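Local structure of LacI family sugar-binding transcriptional regulator (4RK0) at residues Ser7-Asn19 with Ser63-Ser75. The protein probably represses transcription by binding DNA, as LacI-family regulators do, and binds a sugar, here ribose, in the cleft of its effector domain. Numbering follows the deposited sequence.
Sequences SKTIGVIVPDITN and SVDGFVIASSEIS. With RIB (alpha-D-ribofuranose), chain E.
Ile13 rides on the backbone of Val68 and reaches on to the loop beyond Ile69. Its CB and CG1 both lie 3.9 Å from Val68 O, and the tip, CD1, ends beside the Phe67 ring at loose van der Waals range, 4.5 Å from Phe67 CD1. The other branch diverges toward the loop: with CG1 beside the backbone N (chi1 -46°), CG2 stands anti to that nitrogen and lands 3.9 Å from Ser71 CB, with Ile74 CG1 just behind. Under this side chain run the straight bonds of the ladder: Ile13 N gives to Val68 O at 2.9 Å with 168° at the hydrogen, and Ile13 O takes Ala70 N. One step back, Gly11 N bonds Gly66 O and Gly11 O receives Val68 N at 2.8 Å. These are neighbouring parallel strands in the N-terminal lobe of a two-lobed, periplasmic-binding-protein-like sugar-binding domain; the sheet of this lobe starts 2-1-3-4-5, with 9-14 between 39-44 and 66-69. The ring of Phe67 lies next to Gly11, CD1 of Phe67 being 3.8 Å from Gly11 CA, while Val64 CG2 sits over one ring face near the rim. Helix 76-86 backs this side of the sheet, touched by Phe67, Ile69 and Ile74. On the reverse side Ile10 CG2 meets Val68 CG2 at 4.1 Å, and both residues pack against Leu244 of helix 233-249. Past the strand, Pro15 lays its CD near Ala70 O, and Asp16 OD1 accepts Asn19 N from above the carboxylate plane in an Asx motif; Asn19 N-caps the next helix and belongs to the ribose pocket.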
ATOM      1  N   SER A   7      14.390 -18.943  17.255  1.00 70.53           N
ATOM      2  CA  SER A   7      13.186 -18.053  17.132  1.00 75.25           C
ATOM      3  C   SER A   7      12.623 -17.994  15.702  1.00 54.58           C
ATOM      4  O   SER A   7      11.419 -17.796  15.521  1.00 57.53           O
ATOM      5  CB  SER A   7      13.519 -16.643  17.628  1.00 94.68           C
ATOM      6  OG  SER A   7      14.433 -15.986  16.758  1.00 72.94           O
ATOM      7  N   LYS A   8      13.488 -18.181  14.700  1.00 66.72           N
ATOM      8  CA  LYS A   8      13.101 -18.144  13.277  1.00 46.70           C
ATOM      9  C   LYS A   8      12.452 -16.795  12.896  1.00 49.93           C
ATOM     10  O   LYS A   8      11.362 -16.735  12.345  1.00 39.73           O
ATOM     11  CB  LYS A   8      12.205 -19.331  12.927  1.00 46.52           C
ATOM     12  CG  LYS A   8      12.920 -20.694  13.003  1.00 42.23           C
ATOM     13  CD  LYS A   8      12.337 -21.663  11.984  1.00 69.59           C
ATOM     14  CE  LYS A   8      12.833 -23.079  12.202  1.00114.37           C
ATOM     15  NZ  LYS A   8      12.262 -23.684  13.436  1.00 86.06           N
ATOM     16  N   THR A   9      13.161 -15.720  13.204  1.00 37.89           N
ATOM     17  CA  THR A   9      12.683 -14.364  12.977  1.00 43.48           C
ATOM     18  C   THR A   9      13.548 -13.679  11.926  1.00 33.92           C
ATOM     19  O   THR A   9      14.769 -13.803  11.944  1.00 39.04           O
ATOM     20  CB  THR A   9      12.703 -13.557  14.298  1.00 38.80           C
ATOM     21  OG1 THR A   9      14.036 -13.524  14.830  1.00 51.30           O
ATOM     22  CG2 THR A   9      11.771 -14.172  15.326  1.00 76.51           C
ATOM     23  N   ILE A  10      12.921 -12.954  10.990  1.00 29.40           N
ATOM     24  CA  ILE A  10      13.648 -12.121  10.039  1.00 24.60           C
ATOM     25  C   ILE A  10      13.236 -10.644  10.137  1.00 41.45           C
ATOM     26  O   ILE A  10      12.063 -10.326   9.987  1.00 39.57           O
ATOM     27  CB  ILE A  10      13.353 -12.533   8.599  1.00 30.80           C
ATOM     28  CG1 ILE A  10      13.686 -14.013   8.393  1.00 36.10           C
ATOM     29  CG2 ILE A  10      14.105 -11.632   7.621  1.00 35.17           C
ATOM     30  CD1 ILE A  10      15.166 -14.324   8.369  1.00 35.73           C
ATOM     31  N   GLY A  11      14.190  -9.736  10.343  1.00 30.58           N
ATOM     32  CA  GLY A  11      13.870  -8.289  10.382  1.00 32.61           C
ATOM     33  C   GLY A  11      13.892  -7.658   9.007  1.00 36.60           C
ATOM     34  O   GLY A  11      14.799  -7.900   8.258  1.00 30.37           O
ATOM     35  N   VAL A  12      12.861  -6.882   8.656  1.00 33.04           N
ATOM     36  CA  VAL A  12      12.774  -6.301   7.336  1.00 30.47           C
ATOM     37  C   VAL A  12      12.647  -4.800   7.476  1.00 26.25           C
ATOM     38  O   VAL A  12      11.710  -4.334   8.105  1.00 31.32           O
ATOM     39  CB  VAL A  12      11.534  -6.808   6.593  1.00 31.19           C
ATOM     40  CG1 VAL A  12      11.452  -6.114   5.230  1.00 33.61           C
ATOM     41  CG2 VAL A  12      11.613  -8.331   6.449  1.00 39.78           C
ATOM     42  N   ILE A  13      13.629  -4.083   6.934  1.00 27.66           N
ATOM     43  CA  ILE A  13      13.738  -2.653   7.066  1.00 28.31           C
ATOM     44  C   ILE A  13      13.505  -2.024   5.702  1.00 28.10           C
ATOM     45  O   ILE A  13      14.322  -2.145   4.793  1.00 30.62           O
ATOM     46  CB  ILE A  13      15.158  -2.219   7.544  1.00 33.26           C
ATOM     47  CG1 ILE A  13      15.660  -3.075   8.707  1.00 38.71           C
ATOM     48  CG2 ILE A  13      15.179  -0.730   7.845  1.00 34.67           C
ATOM     49  CD1 ILE A  13      14.801  -3.082   9.934  1.00 54.71           C
ATOM     50  N   VAL A  14      12.373  -1.340   5.551  1.00 28.56           N
ATOM     51  CA  VAL A  14      12.074  -0.664   4.290  1.00 22.49           C
ATOM     52  C   VAL A  14      11.784   0.821   4.555  1.00 20.63           C
ATOM     53  O   VAL A  14      11.487   1.180   5.683  1.00 32.04           O
ATOM     54  CB  VAL A  14      10.859  -1.301   3.594  1.00 36.43           C
ATOM     55  CG1 VAL A  14      11.190  -2.731   3.211  1.00 38.38           C
ATOM     56  CG2 VAL A  14       9.663  -1.268   4.501  1.00 31.51           C
ATOM     57  N   PRO A  15      11.856   1.654   3.517  1.00 28.36           N
ATOM     58  CA  PRO A  15      11.604   3.076   3.657  1.00 41.85           C
ATOM     59  C   PRO A  15      10.201   3.393   4.120  1.00 37.99           C
ATOM     60  O   PRO A  15      10.039   4.300   4.920  1.00 41.71           O
ATOM     61  CB  PRO A  15      11.862   3.619   2.248  1.00 29.87           C
ATOM     62  CG  PRO A  15      12.841   2.667   1.652  1.00 29.78           C
ATOM     63  CD  PRO A  15      12.422   1.325   2.196  1.00 23.55           C
ATOM     64  N   ASP A  16       9.205   2.675   3.596  1.00 33.00           N
ATOM     65  CA  ASP A  16       7.815   2.874   3.967  1.00 27.11           C
ATOM     66  C   ASP A  16       6.982   1.672   3.529  1.00 38.82           C
ATOM     67  O   ASP A  16       7.469   0.810   2.808  1.00 42.89           O
ATOM     68  CB  ASP A  16       7.263   4.169   3.383  1.00 38.71           C
ATOM     69  CG  ASP A  16       7.026   4.079   1.897  1.00 49.26           C
ATOM     70  OD1 ASP A  16       6.295   3.157   1.458  1.00 52.08           O
ATOM     71  OD2 ASP A  16       7.584   4.907   1.168  1.00 43.88           O
ATOM     72  N   ILE A  17       5.729   1.614   3.962  1.00 34.66           N
ATOM     73  CA  ILE A  17       4.827   0.559   3.512  1.00 42.59           C
ATOM     74  C   ILE A  17       3.605   1.103   2.774  1.00 35.23           C
ATOM     75  O   ILE A  17       2.756   0.346   2.316  1.00 37.73           O
ATOM     76  CB  ILE A  17       4.360  -0.326   4.683  1.00 32.08           C
ATOM     77  CG1 ILE A  17       3.790   0.509   5.842  1.00 43.05           C
ATOM     78  CG2 ILE A  17       5.534  -1.167   5.160  1.00 45.04           C
ATOM     79  CD1 ILE A  17       2.903  -0.281   6.780  1.00 68.32           C
ATOM     80  N   THR A  18       3.533   2.406   2.647  1.00 29.01           N
ATOM     81  CA  THR A  18       2.402   3.026   1.971  1.00 33.15           C
ATOM     82  C   THR A  18       2.613   3.068   0.468  1.00 36.29           C
ATOM     83  O   THR A  18       1.642   3.133  -0.286  1.00 36.52           O
ATOM     84  CB  THR A  18       2.181   4.452   2.451  1.00 41.93           C
ATOM     85  OG1 THR A  18       3.411   5.165   2.381  1.00 38.40           O
ATOM     86  CG2 THR A  18       1.686   4.459   3.873  1.00 77.97           C
ATOM     87  N   ASN A  19       3.874   3.029   0.030  1.00 28.30           N
ATOM     88  CA  ASN A  19       4.166   2.991  -1.384  1.00 25.32           C
ATOM     89  C   ASN A  19       3.850   1.556  -1.814  1.00 29.73           C
ATOM     90  O   ASN A  19       4.420   0.600  -1.265  1.00 29.75           O
ATOM     91  CB  ASN A  19       5.630   3.306  -1.611  1.00 28.52           C
ATOM     92  CG  ASN A  19       6.040   3.218  -3.053  1.00 31.17           C
ATOM     93  OD1 ASN A  19       5.362   2.658  -3.907  1.00 28.30           O
ATOM     94  ND2 ASN A  19       7.198   3.767  -3.328  1.00 29.77           N
ATOM     95  N   SER A  63      18.625  -9.675  18.484  1.00 46.68           N
ATOM     96  CA  SER A  63      19.191 -10.961  18.077  1.00 73.82           C
ATOM     97  C   SER A  63      18.176 -11.788  17.259  1.00 63.80           C
ATOM     98  O   SER A  63      17.547 -12.733  17.751  1.00 53.48           O
ATOM     99  CB  SER A  63      19.716 -11.725  19.298  1.00 81.00           C
ATOM    100  OG  SER A  63      20.918 -12.401  18.970  1.00128.02           O
ATOM    101  N   VAL A  64      18.030 -11.403  15.995  1.00 48.75           N
ATOM    102  CA  VAL A  64      17.173 -12.114  15.046  1.00 47.84           C
ATOM    103  C   VAL A  64      18.045 -12.998  14.193  1.00 41.80           C
ATOM    104  O   VAL A  64      19.273 -12.853  14.158  1.00 42.61           O
ATOM    105  CB  VAL A  64      16.347 -11.177  14.108  1.00 45.87           C
ATOM    106  CG1 VAL A  64      15.363 -10.349  14.902  1.00 49.01           C
ATOM    107  CG2 VAL A  64      17.256 -10.292  13.263  1.00 42.25           C
ATOM    108  N   ASP A  65      17.392 -13.899  13.466  1.00 43.20           N
ATOM    109  CA  ASP A  65      18.090 -14.836  12.626  1.00 33.78           C
ATOM    110  C   ASP A  65      18.616 -14.188  11.361  1.00 34.37           C
ATOM    111  O   ASP A  65      19.592 -14.655  10.779  1.00 38.97           O
ATOM    112  CB  ASP A  65      17.178 -16.023  12.322  1.00 36.65           C
ATOM    113  CG  ASP A  65      16.775 -16.757  13.578  1.00 52.48           C
ATOM    114  OD1 ASP A  65      17.663 -17.042  14.407  1.00 64.45           O
ATOM    115  OD2 ASP A  65      15.572 -17.020  13.758  1.00 51.79           O
ATOM    116  N   GLY A  66      18.015 -13.079  10.931  1.00 34.10           N
ATOM    117  CA  GLY A  66      18.537 -12.411   9.743  1.00 30.02           C
ATOM    118  C   GLY A  66      17.781 -11.129   9.413  1.00 28.70           C
ATOM    119  O   GLY A  66      16.684 -10.924   9.919  1.00 33.46           O
ATOM    120  N   PHE A  67      18.419 -10.277   8.625  1.00 28.70           N
ATOM    121  CA  PHE A  67      17.881  -8.951   8.264  1.00 34.73           C
ATOM    122  C   PHE A  67      17.841  -8.735   6.762  1.00 39.08           C
ATOM    123  O   PHE A  67      18.809  -8.989   6.061  1.00 32.32           O
ATOM    124  CB  PHE A  67      18.743  -7.793   8.845  1.00 36.10           C
ATOM    125  CG  PHE A  67      18.459  -7.473  10.285  1.00 40.45           C
ATOM    126  CD1 PHE A  67      17.329  -6.756  10.633  1.00 37.10           C
ATOM    127  CD2 PHE A  67      19.338  -7.864  11.297  1.00 38.94           C
ATOM    128  CE1 PHE A  67      17.063  -6.448  11.967  1.00 39.73           C
ATOM    129  CE2 PHE A  67      19.073  -7.564  12.628  1.00 36.51           C
ATOM    130  CZ  PHE A  67      17.935  -6.859  12.963  1.00 33.60           C
ATOM    131  N   VAL A  68      16.712  -8.220   6.276  1.00 30.27           N
ATOM    132  CA  VAL A  68      16.641  -7.675   4.917  1.00 30.62           C
ATOM    133  C   VAL A  68      16.677  -6.140   5.062  1.00 28.34           C
ATOM    134  O   VAL A  68      15.829  -5.600   5.763  1.00 28.87           O
ATOM    135  CB  VAL A  68      15.290  -8.049   4.243  1.00 31.31           C
ATOM    136  CG1 VAL A  68      15.225  -7.478   2.840  1.00 27.83           C
ATOM    137  CG2 VAL A  68      15.102  -9.565   4.222  1.00 31.50           C
ATOM    138  N   ILE A  69      17.603  -5.492   4.372  1.00 25.84           N
ATOM    139  CA  ILE A  69      17.870  -4.050   4.524  1.00 27.59           C
ATOM    140  C   ILE A  69      17.697  -3.354   3.180  1.00 24.99           C
ATOM    141  O   ILE A  69      18.487  -3.489   2.271  1.00 29.48           O
ATOM    142  CB  ILE A  69      19.263  -3.738   5.168  1.00 25.00           C
ATOM    143  CG1 ILE A  69      19.375  -4.443   6.528  1.00 33.46           C
ATOM    144  CG2 ILE A  69      19.411  -2.220   5.323  1.00 33.79           C
ATOM    145  CD1 ILE A  69      20.766  -4.536   7.118  1.00 39.00           C
ATOM    146  N   ALA A  70      16.593  -2.618   3.073  1.00 29.82           N
ATOM    147  CA  ALA A  70      16.261  -1.917   1.868  1.00 26.78           C
ATOM    148  C   ALA A  70      16.362  -0.388   2.050  1.00 34.57           C
ATOM    149  O   ALA A  70      16.067   0.338   1.113  1.00 31.01           O
ATOM    150  CB  ALA A  70      14.833  -2.273   1.427  1.00 29.89           C
ATOM    151  N   SER A  71      16.732   0.077   3.248  1.00 29.65           N
ATOM    152  CA  SER A  71      16.771   1.517   3.587  1.00 25.21           C
ATOM    153  C   SER A  71      18.217   1.953   3.772  1.00 34.41           C
ATOM    154  O   SER A  71      18.982   1.249   4.415  1.00 33.26           O
ATOM    155  CB  SER A  71      15.965   1.759   4.889  1.00 36.83           C
ATOM    156  OG  SER A  71      16.246   3.020   5.482  1.00 32.67           O
ATOM    157  N   SER A  72      18.582   3.107   3.207  1.00 30.65           N
ATOM    158  CA  SER A  72      19.931   3.697   3.359  1.00 37.57           C
ATOM    159  C   SER A  72      20.185   4.324   4.738  1.00 40.22           C
ATOM    160  O   SER A  72      21.294   4.761   4.999  1.00 39.12           O
ATOM    161  CB  SER A  72      20.157   4.782   2.296  1.00 45.01           C
ATOM    162  OG  SER A  72      19.125   5.750   2.406  1.00 35.81           O
ATOM    163  N   GLU A  73      19.163   4.365   5.590  1.00 32.02           N
ATOM    164  CA  GLU A  73      19.247   4.814   6.983  1.00 39.14           C
ATOM    165  C   GLU A  73      20.019   3.850   7.884  1.00 38.38           C
ATOM    166  O   GLU A  73      20.458   4.241   8.950  1.00 44.04           O
ATOM    167  CB  GLU A  73      17.846   5.112   7.557  1.00 34.60           C
ATOM    168  CG  GLU A  73      17.195   6.321   6.869  1.00 46.97           C
ATOM    169  CD  GLU A  73      15.858   6.729   7.470  1.00 44.60           C
ATOM    170  OE1 GLU A  73      15.441   6.157   8.512  1.00 62.07           O
ATOM    171  OE2 GLU A  73      15.235   7.657   6.915  1.00 71.96           O
ATOM    172  N   ILE A  74      20.237   2.609   7.445  1.00 30.64           N
ATOM    173  CA  ILE A  74      21.179   1.729   8.149  1.00 41.24           C
ATOM    174  C   ILE A  74      22.562   1.890   7.522  1.00 29.07           C
ATOM    175  O   ILE A  74      22.745   1.672   6.321  1.00 39.66           O
ATOM    176  CB  ILE A  74      20.720   0.270   8.107  1.00 47.34           C
ATOM    177  CG1 ILE A  74      19.298   0.137   8.671  1.00 37.99           C
ATOM    178  CG2 ILE A  74      21.687  -0.607   8.885  1.00 40.53           C
ATOM    179  CD1 ILE A  74      19.167   0.325  10.175  1.00 42.03           C
ATOM    180  N   SER A  75      23.551   2.330   8.321  1.00 30.11           N
ATOM    181  CA  SER A  75      24.841   2.665   7.763  1.00 40.54           C
ATOM    182  C   SER A  75      25.704   1.418   7.697  1.00 35.86           C
ATOM    183  O   SER A  75      25.511   0.483   8.468  1.00 40.00           O
ATOM    184  CB  SER A  75      25.558   3.724   8.629  1.00 40.91           C
ATOM    185  OG  SER A  75      25.939   3.152   9.874  1.00 41.90           O
TER
HETATM  186  O5  RIB E 401       8.666   3.584  -5.969  1.00 29.42           O
HETATM  187  C5  RIB E 401       9.466   3.534  -4.798  1.00 42.42           C
HETATM  188  C4  RIB E 401      10.846   3.690  -5.271  1.00 60.23           C
HETATM  189  O4  RIB E 401      11.828   3.808  -4.209  1.00 31.87           O
HETATM  190  C3  RIB E 401      10.898   2.409  -6.079  1.00 24.60           C
HETATM  191  O3  RIB E 401      11.111   2.886  -7.409  1.00 23.42           O
HETATM  192  C2  RIB E 401      12.020   1.658  -5.356  1.00 23.02           C
HETATM  193  O2  RIB E 401      12.962   1.130  -6.257  1.00 22.43           O
HETATM  194  C1  RIB E 401      12.577   2.585  -4.262  1.00 43.37           C
HETATM  195  O1  RIB E 401      13.987   2.710  -4.327  1.00 33.90           O